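Conserved hypothetical protein (Bacteroides thetaiotaomicron, PDB 2FB6) is of unknown function but folds as a compact alpha/beta protein around a five-stranded parallel sheet, with a cysteine pair at the start of one helix. Local coordinates at residues A[11-16]-A[45-50]; A[76-81]-A[95-100]. All blocks are in the same frame, centred on the assembly; numbering follows the deposited sequence. Where two conformers were deposited one is given.

Contact 1 (A[11-16]-A[45-50])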
loop_
_atom_site.group_PDB
_atom_site.type_symbol
_atom_site.label_atom_id
_atom_site.label_comp_id
_atom_site.label_asym_id
_atom_site.label_seq_id
_atom_site.Cartn_x
_atom_site.Cartn_y
_atom_site.Cartn_z
ATOM N N THR A 11 7.024 -4.603 -2.904
ATOM C CA THR A 11 6.500 -3.316 -2.455
ATOM C C THR A 11 5.794 -2.634 -3.618
ATOM O O THR A 11 6.279 -2.642 -4.757
ATOM C CB THR A 11 7.622 -2.460 -1.898
ATOM O OG1 THR A 11 8.057 -3.080 -0.684
ATOM C CG2 THR A 11 7.151 -1.038 -1.579
ATOM N N ILE A 12 4.618 -2.080 -3.338
ATOM C CA ILE A 12 3.937 -1.290 -4.340
ATOM C C ILE A 12 3.840 0.128 -3.808
ATOM O O ILE A 12 3.286 0.335 -2.732
ATOM C CB ILE A 12 2.523 -1.842 -4.637
ATOM C CG1 ILE A 12 2.621 -3.272 -5.201
ATOM C CG2 ILE A 12 1.777 -0.912 -5.629
ATOM C CD1 ILE A 12 1.293 -4.018 -5.257
ATOM N N LEU A 13 4.392 1.086 -4.553
ATOM C CA LEU A 13 4.171 2.493 -4.254
ATOM C C LEU A 13 2.916 2.923 -5.012
ATOM O O LEU A 13 2.925 3.065 -6.239
ATOM C CB LEU A 13 5.383 3.312 -4.681
ATOM C CG LEU A 13 5.310 4.834 -4.510
ATOM C CD1 LEU A 13 5.062 5.252 -3.059
ATOM C CD2 LEU A 13 6.581 5.466 -5.038
ATOM N N TRP A 14 1.822 3.081 -4.278
ATOM C CA TRP A 14 0.529 3.368 -4.870
ATOM C C TRP A 14 0.287 4.878 -4.808
ATOM O O TRP A 14 -0.009 5.429 -3.745
ATOM C CB TRP A 14 -0.535 2.580 -4.096
ATOM C CG TRP A 14 -1.952 2.867 -4.443
ATOM C CD1 TRP A 14 -2.423 3.669 -5.451
ATOM C CD2 TRP A 14 -3.099 2.316 -3.798
ATOM N NE1 TRP A 14 -3.807 3.679 -5.435
ATOM C CE2 TRP A 14 -4.245 2.849 -4.437
ATOM C CE3 TRP A 14 -3.273 1.414 -2.738
ATOM C CZ2 TRP A 14 -5.544 2.520 -4.041
ATOM C CZ3 TRP A 14 -4.579 1.096 -2.327
ATOM C CH2 TRP A 14 -5.694 1.648 -2.981
ATOM N N THR A 15 0.430 5.539 -5.956
ATOM C CA THR A 15 0.181 6.982 -6.050
ATOM C C THR A 15 -1.090 7.291 -6.821
ATOM O O THR A 15 -1.686 8.350 -6.630
ATOM C CB THR A 15 1.344 7.753 -6.739
ATOM O OG1 THR A 15 1.366 7.458 -8.135
ATOM C CG2 THR A 15 2.704 7.418 -6.106
ATOM N N THR A 16 -1.493 6.388 -7.708
ATOM C CA THR A 16 -2.574 6.703 -8.655
ATOM C C THR A 16 -3.951 6.769 -8.004
ATOM O O THR A 16 -4.233 6.045 -7.037
ATOM C CB THR A 16 -2.614 5.703 -9.835
ATOM O OG1 THR A 16 -3.556 6.177 -10.804
ATOM C CG2 THR A 16 -2.998 4.284 -9.383
ATOM N N ILE A 45 2.417 1.149 -0.158
ATOM C CA ILE A 45 2.620 2.508 0.353
ATOM C C ILE A 45 1.609 3.429 -0.334
ATOM O O ILE A 45 1.623 3.565 -1.551
ATOM C CB ILE A 45 4.041 3.027 0.043
ATOM C CG1 ILE A 45 5.119 2.065 0.569
ATOM C CG2 ILE A 45 4.202 4.444 0.603
ATOM C CD1 ILE A 45 6.481 2.344 -0.056
ATOM N N LEU A 46 0.739 4.039 0.461
ATOM C CA LEU A 46 -0.221 5.018 -0.042
ATOM C C LEU A 46 0.381 6.408 0.045
ATOM O O LEU A 46 0.622 6.916 1.136
ATOM C CB LEU A 46 -1.497 4.981 0.793
ATOM C CG LEU A 46 -2.440 3.820 0.535
ATOM C CD1 LEU A 46 -3.554 3.811 1.552
ATOM C CD2 LEU A 46 -3.014 3.956 -0.857
ATOM N N TRP A 47 0.623 7.043 -1.100
ATOM C CA TRP A 47 1.315 8.327 -1.079
ATOM C C TRP A 47 0.985 9.057 -2.366
ATOM O O TRP A 47 1.331 8.580 -3.442
ATOM C CB TRP A 47 2.826 8.066 -0.992
ATOM C CG TRP A 47 3.673 9.256 -0.645
ATOM C CD1 TRP A 47 3.331 10.575 -0.726
ATOM C CD2 TRP A 47 5.026 9.216 -0.202
ATOM N NE1 TRP A 47 4.395 11.363 -0.348
ATOM C CE2 TRP A 47 5.443 10.547 -0.008
ATOM C CE3 TRP A 47 5.926 8.176 0.082
ATOM C CZ2 TRP A 47 6.735 10.873 0.429
ATOM C CZ3 TRP A 47 7.208 8.505 0.529
ATOM C CH2 TRP A 47 7.590 9.828 0.701
ATOM N N GLY A 48 0.349 10.224 -2.251
ATOM C CA GLY A 48 -0.064 10.998 -3.436
ATOM C C GLY A 48 -1.568 11.024 -3.596
ATOM O O GLY A 48 -2.291 10.976 -2.608
ATOM N N ALA A 49 -2.040 11.088 -4.846
ATOM C CA ALA A 49 -3.477 11.217 -5.144
ATOM C C ALA A 49 -4.289 10.058 -4.536
ATOM O O ALA A 49 -5.436 10.223 -4.115
ATOM C CB ALA A 49 -3.682 11.313 -6.658
ATOM N N SER A 50 -3.652 8.898 -4.452
ATOM C CA SER A 50 -4.271 7.720 -3.852
ATOM C C SER A 50 -4.787 7.898 -2.425
ATOM O O SER A 50 -5.757 7.250 -2.033
ATOM C CB SER A 50 -3.271 6.575 -3.859
ATOM O OG SER A 50 -2.119 6.952 -3.125
#
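The carbonyl oxygen of Trp14 is gripped by two donors of the 45-50 segment, which reach it from opposite faces of its plane. The hydroxyl of Ser50 gives the shorter bond, OG to Trp14 O at 2.7 Å, with the donor standing 40° above the carbonyl plane; Trp47 N supplies the other at 3.2 Å. Serine suits the first turn of helix 49-56 because OG, lodged between backbone N and carbonyl carbon (chi1 59°), points back at the strand end. Upstream the pairing is that of parallel strands: Ile45 N donates to Ile12 O and Trp14 N to Ile45 O, both at 2.8 Å. Beyond the strands, Ser50 N takes up Thr15 O at 3.0 Å. On one sheet face Leu13 CD1 lies 3.8 Å from Ile45 CG2, two branched chains filling neighbouring places. On the other, the Trp14 indole receives Ser50 CB over its five-membered ring, while NE1 donates to Thr16 O at 2.9 Å, a bent bond that ties the ring edge to the turn after the strand. With an alanine in place of Trp14, Ser50 CB would probably lose the indole face it rests on, and Thr16 O the N-H that reaches it. At the backbone angles of Gly48 a CB would jam against the preceding carbonyl oxygen. The contact joins the two strands of the beta-alpha-beta unit 9-14, 19-36, 41-46; Trp14 packs on Val22 and Leu26 of helix 19-36 and on Val54 of helix 49-56, and Leu46 meets Ile74 and Ala76 of strand 73-77.

Contact 2 (A[76-81]-A[95-100]); sequences ACQDCC and ITVRYM
Gln78 lays its amide over one face of the Tyr99 ring, CD 3.6 Å above the plane and offset toward the rim, with the two planes only 22° apart. An extended side chain makes this possible: CG is anti to the backbone N (chi1 -179°) and chi2 continues the line, carrying the flat amide along the ring. CG itself makes a CH-pi contact with the same ring. NE2 then finds its acceptor in Glu82, farther along the helix. CB of Gln78 meets Val97 CG1 at 3.7 Å, the two side chains crossing at about a right angle, and the other valine branch, CG2, faces Cys81 SG. Asp79 brings OD2 to 3.4 Å from Tyr99 CD1; a water accepts from Met100 N and donates to Asp79 OD2 at 2.8 Å. Cys77 holds the N-cap position: a chi1 of 170° swings the sulfur away from its own backbone N, and SG accepts from Cys80 N at 3.3 Å. Small Ala76 leaves room for Ile95 CG2 beside its CB. Parallel pairing supplies Ala76 N to Thr96 O at 2.7 Å and Arg98 N to Ala76 O, and Gln78 N closes on Arg98 O at 2.9 Å. Strand 96-98, at one edge of the sheet within this chain, thus pairs with strand 73-77, with Ile90 of helix 87-92 against Ala76, Ile95 and Val97, Tyr107 of helix 101-109 against Arg98 and selenomethionine Met100, and Glu75 salt-bridged to Arg98.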
loop_
_atom_site.group_PDB
_atom_site.type_symbol
_atom_site.label_atom_id
_atom_site.label_comp_id
_atom_site.label_asym_id
_atom_site.label_seq_id
_atom_site.Cartn_x
_atom_site.Cartn_y
_atom_site.Cartn_z
ATOM N N ALA A 76 0.546 4.600 5.033
ATOM C CA ALA A 76 0.243 5.823 4.303
ATOM C C ALA A 76 1.125 6.944 4.798
ATOM O O ALA A 76 1.417 7.034 5.997
ATOM C CB ALA A 76 -1.234 6.208 4.474
ATOM N N CYS A 77 1.517 7.805 3.864
ATOM C CA CYS A 77 2.305 8.983 4.156
ATOM C C CYS A 77 1.567 9.878 5.149
ATOM O O CYS A 77 0.488 10.368 4.852
ATOM C CB CYS A 77 2.627 9.721 2.850
ATOM S SG CYS A 77 3.372 11.354 3.055
ATOM N N GLN A 78 2.151 10.081 6.331
ATOM C CA GLN A 78 1.527 10.912 7.354
ATOM C C GLN A 78 1.432 12.372 6.933
ATOM O O GLN A 78 0.456 13.049 7.294
ATOM C CB GLN A 78 2.262 10.771 8.694
ATOM C CG GLN A 78 1.651 11.597 9.819
ATOM C CD GLN A 78 2.137 11.162 11.195
ATOM O OE1 GLN A 78 2.607 10.035 11.373
ATOM N NE2 GLN A 78 2.029 12.054 12.168
ATOM N N ASP A 79 2.428 12.873 6.196
ATOM C CA ASP A 79 2.328 14.242 5.671
ATOM C C ASP A 79 1.107 14.373 4.759
ATOM O O ASP A 79 0.327 15.324 4.893
ATOM C CB ASP A 79 3.588 14.608 4.896
ATOM C CG ASP A 79 4.758 14.899 5.800
ATOM O OD1 ASP A 79 4.776 15.996 6.418
ATOM O OD2 ASP A 79 5.686 14.051 5.887
ATOM N N CYS A 80 0.933 13.427 3.834
ATOM C CA CYS A 80 -0.266 13.447 2.982
ATOM C C CYS A 80 -1.553 13.378 3.771
ATOM O O CYS A 80 -2.487 14.143 3.510
ATOM C CB CYS A 80 -0.273 12.276 1.999
ATOM S SG CYS A 80 0.791 12.550 0.604
ATOM N N CYS A 81 -1.629 12.438 4.716
ATOM C CA CYS A 81 -2.824 12.305 5.542
ATOM C C CYS A 81 -3.134 13.598 6.282
ATOM O O CYS A 81 -4.305 14.016 6.366
ATOM C CB CYS A 81 -2.673 11.156 6.532
ATOM S SG CYS A 81 -2.622 9.538 5.696
ATOM N N ILE A 95 -4.910 1.069 8.309
ATOM C CA ILE A 95 -3.676 1.448 7.616
ATOM C C ILE A 95 -2.729 2.129 8.610
ATOM O O ILE A 95 -3.169 2.938 9.448
ATOM C CB ILE A 95 -4.009 2.377 6.422
ATOM C CG1 ILE A 95 -4.829 1.622 5.371
ATOM C CG2 ILE A 95 -2.758 2.962 5.795
ATOM C CD1 ILE A 95 -5.579 2.540 4.405
ATOM N N THR A 96 -1.441 1.802 8.504
ATOM C CA THR A 96 -0.415 2.428 9.343
ATOM C C THR A 96 -0.104 3.805 8.791
ATOM O O THR A 96 0.273 3.943 7.637
ATOM C CB THR A 96 0.885 1.585 9.389
ATOM O OG1 THR A 96 0.594 0.321 9.988
ATOM C CG2 THR A 96 1.990 2.307 10.201
ATOM N N VAL A 97 -0.245 4.830 9.617
ATOM C CA VAL A 97 0.090 6.170 9.181
ATOM C C VAL A 97 1.397 6.565 9.850
ATOM O O VAL A 97 1.503 6.530 11.079
ATOM C CB VAL A 97 -1.036 7.170 9.547
ATOM C CG1 VAL A 97 -0.637 8.605 9.269
ATOM C CG2 VAL A 97 -2.316 6.821 8.803
ATOM N N ARG A 98 2.404 6.890 9.037
ATOM C CA ARG A 98 3.692 7.299 9.573
ATOM C C ARG A 98 4.440 8.162 8.573
ATOM O O ARG A 98 4.102 8.198 7.385
ATOM C CB ARG A 98 4.521 6.079 9.976
ATOM C CG ARG A 98 5.015 5.244 8.850
ATOM C CD ARG A 98 6.032 4.263 9.431
ATOM N NE ARG A 98 6.400 3.263 8.460
ATOM C CZ ARG A 98 7.469 2.479 8.557
ATOM N NH1 ARG A 98 8.319 2.587 9.577
ATOM N NH2 ARG A 98 7.705 1.602 7.603
ATOM N N TYR A 99 5.464 8.866 9.053
ATOM C CA TYR A 99 6.282 9.677 8.149
ATOM C C TYR A 99 7.079 8.740 7.243
ATOM O O TYR A 99 7.754 7.845 7.733
ATOM C CB TYR A 99 7.160 10.652 8.943
ATOM C CG TYR A 99 6.321 11.706 9.632
ATOM C CD1 TYR A 99 5.478 12.538 8.898
ATOM C CD2 TYR A 99 6.356 11.858 11.018
ATOM C CE1 TYR A 99 4.674 13.505 9.527
ATOM C CE2 TYR A 99 5.567 12.840 11.655
ATOM C CZ TYR A 99 4.737 13.650 10.891
ATOM O OH TYR A 99 3.937 14.610 11.473
HETATM N N MSE A 100 6.932 8.925 5.928
HETATM C CA MSE A 100 7.344 7.897 4.963
HETATM C C MSE A 100 8.686 8.131 4.283
HETATM O O MSE A 100 9.128 7.286 3.503
HETATM C CB MSE A 100 6.255 7.716 3.888
HETATM C CG MSE A 100 5.131 6.804 4.292
HETATM SE SE MSE A 100 5.756 5.005 4.702
HETATM C CE MSE A 100 6.760 4.549 3.142
HETATM O O HOH W 1 5.155 11.297 5.512
#

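Overall arrangement
Both contacts belong to one five-stranded parallel sheet, their centres about 11 Å apart. Contact 1 pairs strands 9-14 and 41-46, contact 2 pairs 73-77 and 96-98, and strands 41-46 and 73-77 are neighbours, so four consecutive strands are covered. Along the chain they come in series, contact 1 closing before contact 2 opens. A probable hydrogen bond of 3.0 Å from Cys77 N to Leu46 O links them, and the Trp47 ring packs against Cys77, Cys80 and Met100. Because the strands are parallel, the turns that follow them gather at the carboxyl end of the sheet, beside a CxxC sequence at a helix start that resembles the thioredoxin type; whether it serves redox chemistry is not established.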